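Long-range contact in Mll7089 protein (Mesorhizobium loti, PDB 2OZ8), which is of unknown function but belongs to the mandelate racemase/muconate lactonizing enzyme family and may be a magnesium-dependent hydro-lyase: residues A[8-20]-A[359-373]. Numbering follows the deposited sequence.
Sequences FRITRFQFARDRV and SRPRRLARSELGAAP
Arg12 and Gln14 both leave the backbone with CG opposite the main-chain N (chi1 -168° and 179°) and run on extended, which carries guanidinium and amide to the loop 359-373. The strand belongs to the antiparallel sheet of the N-terminal capping domain of the enolase superfamily fold; the loop comes after the (beta/alpha)-barrel strands and helix 352-357 and wraps back over the strand. Gln14 meets Leu364 with both amide atoms: Leu364 N gives a nearly straight bond to Gln14 OE1 (2.9 Å), and Gln14 NE2 returns one to Leu364 O (2.8 Å), approaching from above that carbonyl's plane. Gln14 OE1 also takes NH1 and NH2 of Arg12, so three donors converge on one oxygen. Cut back to alanine, Gln14 would probably leave Leu364 N and O without these mates, strip Arg12 NH1 and NH2 of their shared acceptor and open a gap beside Leu369 CD1, which packs on the amide. Arg12 NH1 reaches Arg360 O as well (2.8 Å), while Arg363 N sits over the centre of one guanidinium face; Pro58 O and Leu57 O hold Arg12 NE and NH2. Backbone bonding is sparse, with Arg360 N to Arg12 O (2.7 Å) anchoring the start of the loop. Farther along, a water accepts from Ala16 N and lies within bonding distance of Leu369 O and Ala371 O. Beside it, Leu369 CD2 presses on Phe15 C at 3.5 Å, and Pro373 CG lies 3.5 Å from Phe15 CD1.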
ATOM      1  N   PHE A   8      35.839  37.003  -6.567  1.00 44.73           N
ATOM      2  CA  PHE A   8      35.111  36.803  -5.340  1.00 44.46           C
ATOM      3  C   PHE A   8      35.877  37.358  -4.127  1.00 46.10           C
ATOM      4  O   PHE A   8      37.093  37.450  -4.152  1.00 46.32           O
ATOM      5  CB  PHE A   8      34.759  35.321  -5.155  1.00 43.24           C
ATOM      6  CG  PHE A   8      35.869  34.493  -4.622  1.00 39.34           C
ATOM      7  CD1 PHE A   8      36.141  34.475  -3.262  1.00 37.49           C
ATOM      8  CD2 PHE A   8      36.641  33.722  -5.478  1.00 36.92           C
ATOM      9  CE1 PHE A   8      37.207  33.691  -2.736  1.00 39.84           C
ATOM     10  CE2 PHE A   8      37.715  32.935  -4.986  1.00 38.59           C
ATOM     11  CZ  PHE A   8      38.000  32.929  -3.600  1.00 41.47           C
ATOM     12  N   ARG A   9      35.177  37.677  -3.040  1.00 47.32           N
ATOM     13  CA  ARG A   9      35.822  38.264  -1.865  1.00 49.28           C
ATOM     14  C   ARG A   9      35.238  37.619  -0.603  1.00 48.16           C
ATOM     15  O   ARG A   9      34.020  37.509  -0.488  1.00 49.03           O
ATOM     16  CB  ARG A   9      35.559  39.767  -1.887  1.00 49.81           C
ATOM     17  CG  ARG A   9      36.520  40.709  -1.118  1.00 53.31           C
ATOM     18  CD  ARG A   9      35.981  42.206  -1.211  1.00 54.06           C
ATOM     19  NE  ARG A   9      36.040  42.778  -2.580  1.00 61.83           N
ATOM     20  CZ  ARG A   9      35.038  43.366  -3.262  1.00 63.16           C
ATOM     21  NH1 ARG A   9      33.812  43.506  -2.751  1.00 61.61           N
ATOM     22  NH2 ARG A   9      35.282  43.832  -4.491  1.00 64.09           N
ATOM     23  N   ILE A  10      36.083  37.170   0.329  1.00 47.40           N
ATOM     24  CA  ILE A  10      35.597  36.596   1.581  1.00 45.69           C
ATOM     25  C   ILE A  10      35.995  37.429   2.802  1.00 45.99           C
ATOM     26  O   ILE A  10      37.186  37.650   3.071  1.00 46.96           O
ATOM     27  CB  ILE A  10      36.065  35.146   1.794  1.00 46.01           C
ATOM     28  CG1 ILE A  10      35.787  34.256   0.554  1.00 44.38           C
ATOM     29  CG2 ILE A  10      35.443  34.547   3.110  1.00 44.39           C
ATOM     30  CD1 ILE A  10      34.373  33.758   0.410  1.00 41.65           C
ATOM     31  N   THR A  11      35.015  37.878   3.570  1.00 44.92           N
ATOM     32  CA  THR A  11      35.340  38.579   4.794  1.00 44.22           C
ATOM     33  C   THR A  11      34.855  37.805   5.997  1.00 43.22           C
ATOM     34  O   THR A  11      33.645  37.627   6.171  1.00 43.56           O
ATOM     35  CB  THR A  11      34.764  40.003   4.815  1.00 44.34           C
ATOM     36  OG1 THR A  11      35.071  40.651   3.581  1.00 45.67           O
ATOM     37  CG2 THR A  11      35.388  40.779   5.909  1.00 44.98           C
ATOM     38  N   ARG A  12      35.800  37.382   6.837  1.00 41.26           N
ATOM     39  CA  ARG A  12      35.498  36.565   7.992  1.00 39.44           C
ATOM     40  C   ARG A  12      35.147  37.389   9.241  1.00 39.45           C
ATOM     41  O   ARG A  12      35.852  38.336   9.564  1.00 40.44           O
ATOM     42  CB  ARG A  12      36.671  35.651   8.251  1.00 38.05           C
ATOM     43  CG  ARG A  12      36.415  34.557   9.217  1.00 38.32           C
ATOM     44  CD  ARG A  12      37.712  33.966   9.690  1.00 34.86           C
ATOM     45  NE  ARG A  12      37.506  32.914  10.684  1.00 38.85           N
ATOM     46  CZ  ARG A  12      37.285  33.128  11.978  1.00 40.06           C
ATOM     47  NH1 ARG A  12      37.242  34.372  12.458  1.00 39.78           N
ATOM     48  NH2 ARG A  12      37.141  32.098  12.800  1.00 37.14           N
ATOM     49  N   PHE A  13      34.066  37.012   9.927  1.00 38.94           N
ATOM     50  CA  PHE A  13      33.644  37.567  11.221  1.00 38.83           C
ATOM     51  C   PHE A  13      33.545  36.460  12.320  1.00 39.79           C
ATOM     52  O   PHE A  13      33.216  35.279  12.058  1.00 40.52           O
ATOM     53  CB  PHE A  13      32.302  38.290  11.078  1.00 38.80           C
ATOM     54  CG  PHE A  13      32.305  39.401  10.024  1.00 39.22           C
ATOM     55  CD1 PHE A  13      32.765  40.675  10.329  1.00 39.42           C
ATOM     56  CD2 PHE A  13      31.877  39.154   8.730  1.00 40.02           C
ATOM     57  CE1 PHE A  13      32.800  41.685   9.368  1.00 39.02           C
ATOM     58  CE2 PHE A  13      31.901  40.153   7.767  1.00 39.06           C
ATOM     59  CZ  PHE A  13      32.367  41.419   8.090  1.00 39.12           C
ATOM     60  N   GLN A  14      33.846  36.822  13.553  1.00 39.31           N
ATOM     61  CA  GLN A  14      33.734  35.875  14.656  1.00 38.37           C
ATOM     62  C   GLN A  14      33.554  36.773  15.888  1.00 38.48           C
ATOM     63  O   GLN A  14      34.499  37.425  16.312  1.00 38.68           O
ATOM     64  CB  GLN A  14      34.969  34.986  14.783  1.00 37.22           C
ATOM     65  CG  GLN A  14      34.900  33.975  15.972  1.00 37.60           C
ATOM     66  CD  GLN A  14      36.207  33.172  16.208  1.00 37.53           C
ATOM     67  OE1 GLN A  14      37.171  33.244  15.445  1.00 40.32           O
ATOM     68  NE2 GLN A  14      36.229  32.426  17.273  1.00 33.41           N
ATOM     69  N   PHE A  15      32.335  36.829  16.420  1.00 38.23           N
ATOM     70  CA  PHE A  15      32.008  37.741  17.514  1.00 38.48           C
ATOM     71  C   PHE A  15      31.040  37.169  18.543  1.00 38.58           C
ATOM     72  O   PHE A  15      30.293  36.254  18.245  1.00 38.84           O
ATOM     73  CB  PHE A  15      31.479  39.055  16.968  1.00 37.08           C
ATOM     74  CG  PHE A  15      30.273  38.928  16.038  1.00 38.44           C
ATOM     75  CD1 PHE A  15      28.964  39.151  16.521  1.00 38.20           C
ATOM     76  CD2 PHE A  15      30.441  38.673  14.662  1.00 38.47           C
ATOM     77  CE1 PHE A  15      27.832  39.158  15.647  1.00 37.08           C
ATOM     78  CE2 PHE A  15      29.330  38.626  13.774  1.00 35.90           C
ATOM     79  CZ  PHE A  15      28.012  38.877  14.284  1.00 38.78           C
ATOM     80  N   ALA A  16      31.073  37.733  19.753  1.00 39.04           N
ATOM     81  CA  ALA A  16      30.162  37.375  20.850  1.00 38.57           C
ATOM     82  C   ALA A  16      28.759  37.859  20.556  1.00 38.59           C
ATOM     83  O   ALA A  16      28.566  38.913  19.907  1.00 38.24           O
ATOM     84  CB  ALA A  16      30.646  37.964  22.197  1.00 37.95           C
ATOM     85  N   ARG A  17      27.787  37.070  21.026  1.00 38.89           N
ATOM     86  CA  ARG A  17      26.373  37.446  20.976  1.00 40.10           C
ATOM     87  C   ARG A  17      26.021  38.290  22.190  1.00 40.41           C
ATOM     88  O   ARG A  17      26.735  38.273  23.181  1.00 39.94           O
ATOM     89  CB  ARG A  17      25.485  36.197  20.944  1.00 39.55           C
ATOM     90  CG  ARG A  17      25.501  35.493  19.599  1.00 40.17           C
ATOM     91  CD  ARG A  17      24.686  34.195  19.652  1.00 37.70           C
ATOM     92  NE  ARG A  17      24.826  33.425  18.420  1.00 35.31           N
ATOM     93  CZ  ARG A  17      24.013  33.531  17.377  1.00 36.95           C
ATOM     94  NH1 ARG A  17      22.991  34.388  17.388  1.00 37.39           N
ATOM     95  NH2 ARG A  17      24.224  32.781  16.310  1.00 37.64           N
ATOM     96  N   ASP A  18      24.904  39.004  22.098  1.00 41.90           N
ATOM     97  CA  ASP A  18      24.350  39.744  23.226  1.00 43.93           C
ATOM     98  C   ASP A  18      23.576  38.904  24.266  1.00 44.11           C
ATOM     99  O   ASP A  18      23.340  39.374  25.371  1.00 45.12           O
ATOM    100  CB  ASP A  18      23.510  40.932  22.731  1.00 43.81           C
ATOM    101  CG  ASP A  18      22.249  40.514  21.971  1.00 49.04           C
ATOM    102  OD1 ASP A  18      22.221  39.459  21.242  1.00 50.10           O
ATOM    103  OD2 ASP A  18      21.257  41.289  22.116  1.00 51.14           O
ATOM    104  N   ARG A  19      23.211  37.671  23.921  1.00 43.95           N
ATOM    105  CA  ARG A  19      22.522  36.745  24.818  1.00 43.31           C
ATOM    106  C   ARG A  19      22.889  35.341  24.369  1.00 42.94           C
ATOM    107  O   ARG A  19      23.322  35.153  23.226  1.00 43.27           O
ATOM    108  CB  ARG A  19      21.000  36.924  24.696  1.00 43.65           C
ATOM    109  CG  ARG A  19      20.396  36.344  23.423  1.00 42.29           C
ATOM    110  CD  ARG A  19      18.906  36.639  23.234  1.00 44.84           C
ATOM    111  NE  ARG A  19      18.696  37.273  21.928  1.00 46.13           N
ATOM    112  CZ  ARG A  19      17.978  36.829  20.911  1.00 42.52           C
ATOM    113  NH1 ARG A  19      17.247  35.736  20.930  1.00 43.91           N
ATOM    114  NH2 ARG A  19      17.949  37.576  19.851  1.00 49.88           N
ATOM    115  N   VAL A  20      22.683  34.351  25.231  1.00 42.09           N
ATOM    116  CA  VAL A  20      22.780  32.956  24.795  1.00 41.69           C
ATOM    117  C   VAL A  20      21.560  32.598  23.955  1.00 41.28           C
ATOM    118  O   VAL A  20      20.411  32.951  24.333  1.00 40.38           O
ATOM    119  CB  VAL A  20      22.929  31.940  25.990  1.00 41.92           C
ATOM    120  CG1 VAL A  20      23.070  30.498  25.475  1.00 41.47           C
ATOM    121  CG2 VAL A  20      24.173  32.257  26.804  1.00 42.81           C
ATOM    122  N   SER A 359      36.228  42.796  11.030  1.00 46.40           N
ATOM    123  CA  SER A 359      36.846  41.679  10.287  1.00 46.16           C
ATOM    124  C   SER A 359      37.737  40.870  11.228  1.00 45.53           C
ATOM    125  O   SER A 359      38.455  41.460  12.044  1.00 44.96           O
ATOM    126  CB  SER A 359      37.646  42.217   9.107  1.00 46.34           C
ATOM    127  OG  SER A 359      38.351  41.191   8.408  1.00 48.38           O
ATOM    128  N   ARG A 360      37.663  39.543  11.174  1.00 45.22           N
ATOM    129  CA  ARG A 360      38.600  38.677  11.975  1.00 45.46           C
ATOM    130  C   ARG A 360      39.124  37.527  11.136  1.00 45.66           C
ATOM    131  O   ARG A 360      38.573  36.433  11.180  1.00 46.25           O
ATOM    132  CB  ARG A 360      37.974  38.037  13.243  1.00 45.32           C
ATOM    133  CG  ARG A 360      37.235  38.905  14.236  1.00 46.55           C
ATOM    134  CD  ARG A 360      38.160  39.726  15.064  1.00 51.80           C
ATOM    135  NE  ARG A 360      37.420  40.695  15.877  1.00 55.71           N
ATOM    136  CZ  ARG A 360      37.447  42.020  15.705  1.00 55.04           C
ATOM    137  NH1 ARG A 360      38.170  42.574  14.738  1.00 51.47           N
ATOM    138  NH2 ARG A 360      36.725  42.790  16.512  1.00 55.84           N
ATOM    139  N   PRO A 361      40.227  37.750  10.416  1.00 45.99           N
ATOM    140  CA  PRO A 361      40.758  36.783   9.436  1.00 45.56           C
ATOM    141  C   PRO A 361      41.229  35.491  10.087  1.00 45.23           C
ATOM    142  O   PRO A 361      41.314  34.443   9.430  1.00 44.28           O
ATOM    143  CB  PRO A 361      41.983  37.529   8.849  1.00 45.39           C
ATOM    144  CG  PRO A 361      41.756  38.972   9.197  1.00 45.17           C
ATOM    145  CD  PRO A 361      41.066  38.972  10.504  1.00 45.59           C
ATOM    146  N   ARG A 362      41.566  35.586  11.362  1.00 45.42           N
ATOM    147  CA  ARG A 362      42.278  34.515  12.048  1.00 46.37           C
ATOM    148  C   ARG A 362      41.360  33.977  13.129  1.00 45.87           C
ATOM    149  O   ARG A 362      40.738  34.773  13.882  1.00 46.86           O
ATOM    150  CB  ARG A 362      43.604  35.047  12.605  1.00 47.46           C
ATOM    151  CG  ARG A 362      44.312  34.163  13.672  1.00 50.98           C
ATOM    152  CD  ARG A 362      45.391  33.274  13.069  1.00 55.57           C
ATOM    153  NE  ARG A 362      45.725  32.184  13.983  1.00 60.49           N
ATOM    154  CZ  ARG A 362      44.918  31.161  14.268  1.00 64.02           C
ATOM    155  NH1 ARG A 362      43.723  31.059  13.695  1.00 65.87           N
ATOM    156  NH2 ARG A 362      45.308  30.218  15.116  1.00 65.51           N
ATOM    157  N   ARG A 363      41.202  32.650  13.132  1.00 44.30           N
ATOM    158  CA  ARG A 363      40.311  31.963  14.063  1.00 43.51           C
ATOM    159  C   ARG A 363      40.756  32.194  15.517  1.00 43.42           C
ATOM    160  O   ARG A 363      41.906  31.884  15.874  1.00 43.73           O
ATOM    161  CB  ARG A 363      40.188  30.452  13.734  1.00 43.47           C
ATOM    162  CG  ARG A 363      39.288  29.619  14.765  1.00 43.67           C
ATOM    163  CD  ARG A 363      39.103  28.135  14.361  1.00 42.13           C
ATOM    164  NE  ARG A 363      40.385  27.510  14.079  1.00 40.57           N
ATOM    165  CZ  ARG A 363      40.651  26.646  13.091  1.00 41.47           C
ATOM    166  NH1 ARG A 363      39.694  26.211  12.259  1.00 40.32           N
ATOM    167  NH2 ARG A 363      41.899  26.186  12.958  1.00 38.42           N
ATOM    168  N   LEU A 364      39.844  32.724  16.344  1.00 42.51           N
ATOM    169  CA  LEU A 364      40.145  33.005  17.742  1.00 41.35           C
ATOM    170  C   LEU A 364      39.548  32.005  18.713  1.00 41.44           C
ATOM    171  O   LEU A 364      38.571  31.354  18.426  1.00 43.02           O
ATOM    172  CB  LEU A 364      39.683  34.420  18.108  1.00 40.74           C
ATOM    173  CG  LEU A 364      40.298  35.617  17.323  1.00 42.10           C
ATOM    174  CD1 LEU A 364      39.691  37.023  17.654  1.00 34.87           C
ATOM    175  CD2 LEU A 364      41.845  35.650  17.414  1.00 40.19           C
ATOM    176  N   ALA A 365      40.123  31.908  19.901  1.00 41.45           N
ATOM    177  CA  ALA A 365      39.481  31.239  20.993  1.00 40.66           C
ATOM    178  C   ALA A 365      38.283  32.099  21.392  1.00 41.17           C
ATOM    179  O   ALA A 365      38.253  33.290  21.119  1.00 41.26           O
ATOM    180  CB  ALA A 365      40.472  31.078  22.129  1.00 39.57           C
ATOM    181  N   ARG A 366      37.277  31.490  21.993  1.00 42.08           N
ATOM    182  CA  ARG A 366      36.076  32.204  22.458  1.00 42.60           C
ATOM    183  C   ARG A 366      36.324  33.341  23.470  1.00 43.66           C
ATOM    184  O   ARG A 366      35.634  34.365  23.407  1.00 43.45           O
ATOM    185  CB  ARG A 366      35.071  31.199  23.063  1.00 43.14           C
ATOM    186  CG  ARG A 366      33.784  31.827  23.581  1.00 40.42           C
ATOM    187  CD  ARG A 366      33.114  32.534  22.439  1.00 37.49           C
ATOM    188  NE  ARG A 366      31.947  33.234  22.923  1.00 40.67           N
ATOM    189  CZ  ARG A 366      31.949  34.410  23.547  1.00 42.12           C
ATOM    190  NH1 ARG A 366      33.061  35.078  23.768  1.00 38.62           N
ATOM    191  NH2 ARG A 366      30.796  34.931  23.933  1.00 46.12           N
ATOM    192  N   SER A 367      37.275  33.139  24.397  1.00 44.12           N
ATOM    193  CA  SER A 367      37.687  34.147  25.421  1.00 44.97           C
ATOM    194  C   SER A 367      38.339  35.396  24.825  1.00 44.86           C
ATOM    195  O   SER A 367      38.440  36.450  25.489  1.00 44.24           O
ATOM    196  CB  SER A 367      38.682  33.537  26.397  1.00 44.64           C
ATOM    197  OG  SER A 367      39.775  32.986  25.661  1.00 49.93           O
ATOM    198  N   GLU A 368      38.771  35.261  23.575  1.00 44.21           N
ATOM    199  CA  GLU A 368      39.418  36.340  22.827  1.00 43.93           C
ATOM    200  C   GLU A 368      38.449  37.206  22.013  1.00 43.77           C
ATOM    201  O   GLU A 368      38.864  38.052  21.221  1.00 44.29           O
ATOM    202  CB  GLU A 368      40.509  35.742  21.915  1.00 43.66           C
ATOM    203  CG  GLU A 368      41.546  34.960  22.706  1.00 41.55           C
ATOM    204  CD  GLU A 368      42.468  34.119  21.847  1.00 45.55           C
ATOM    205  OE1 GLU A 368      42.251  34.004  20.609  1.00 44.33           O
ATOM    206  OE2 GLU A 368      43.427  33.529  22.433  1.00 47.89           O
ATOM    207  N   LEU A 369      37.151  37.026  22.199  1.00 43.75           N
ATOM    208  CA  LEU A 369      36.228  37.721  21.289  1.00 42.92           C
ATOM    209  C   LEU A 369      35.865  39.162  21.639  1.00 42.98           C
ATOM    210  O   LEU A 369      35.343  39.903  20.799  1.00 42.87           O
ATOM    211  CB  LEU A 369      34.976  36.885  21.066  1.00 43.34           C
ATOM    212  CG  LEU A 369      34.873  36.107  19.739  1.00 44.34           C
ATOM    213  CD1 LEU A 369      36.217  35.463  19.261  1.00 41.95           C
ATOM    214  CD2 LEU A 369      33.671  35.108  19.734  1.00 41.28           C
ATOM    215  N   GLY A 370      36.123  39.576  22.867  1.00 42.46           N
ATOM    216  CA  GLY A 370      35.737  40.915  23.244  1.00 43.52           C
ATOM    217  C   GLY A 370      34.240  41.127  23.382  1.00 44.52           C
ATOM    218  O   GLY A 370      33.434  40.196  23.272  1.00 44.97           O
ATOM    219  N   ALA A 371      33.867  42.380  23.620  1.00 45.18           N
ATOM    220  CA  ALA A 371      32.470  42.772  23.789  1.00 44.91           C
ATOM    221  C   ALA A 371      31.634  42.361  22.557  1.00 44.75           C
ATOM    222  O   ALA A 371      32.139  42.353  21.449  1.00 45.38           O
ATOM    223  CB  ALA A 371      32.393  44.270  24.018  1.00 43.77           C
ATOM    224  N   ALA A 372      30.359  42.028  22.769  1.00 45.01           N
ATOM    225  CA  ALA A 372      29.407  41.754  21.672  1.00 43.93           C
ATOM    226  C   ALA A 372      29.173  43.031  20.928  1.00 43.74           C
ATOM    227  O   ALA A 372      29.160  44.059  21.545  1.00 44.50           O
ATOM    228  CB  ALA A 372      28.114  41.275  22.239  1.00 42.76           C
ATOM    229  N   PRO A 373      29.032  42.995  19.585  1.00 44.30           N
ATOM    230  CA  PRO A 373      28.435  44.194  18.953  1.00 44.24           C
ATOM    231  C   PRO A 373      27.120  44.561  19.628  1.00 46.08           C
ATOM    232  O   PRO A 373      26.365  43.673  20.052  1.00 46.03           O
ATOM    233  CB  PRO A 373      28.177  43.753  17.526  1.00 43.18           C
ATOM    234  CG  PRO A 373      29.051  42.612  17.301  1.00 42.92           C
ATOM    235  CD  PRO A 373      29.431  41.976  18.594  1.00 42.89           C
TER
HETATM  236  O   HOH W   1      32.805  40.313  20.042  1.00 38.09           O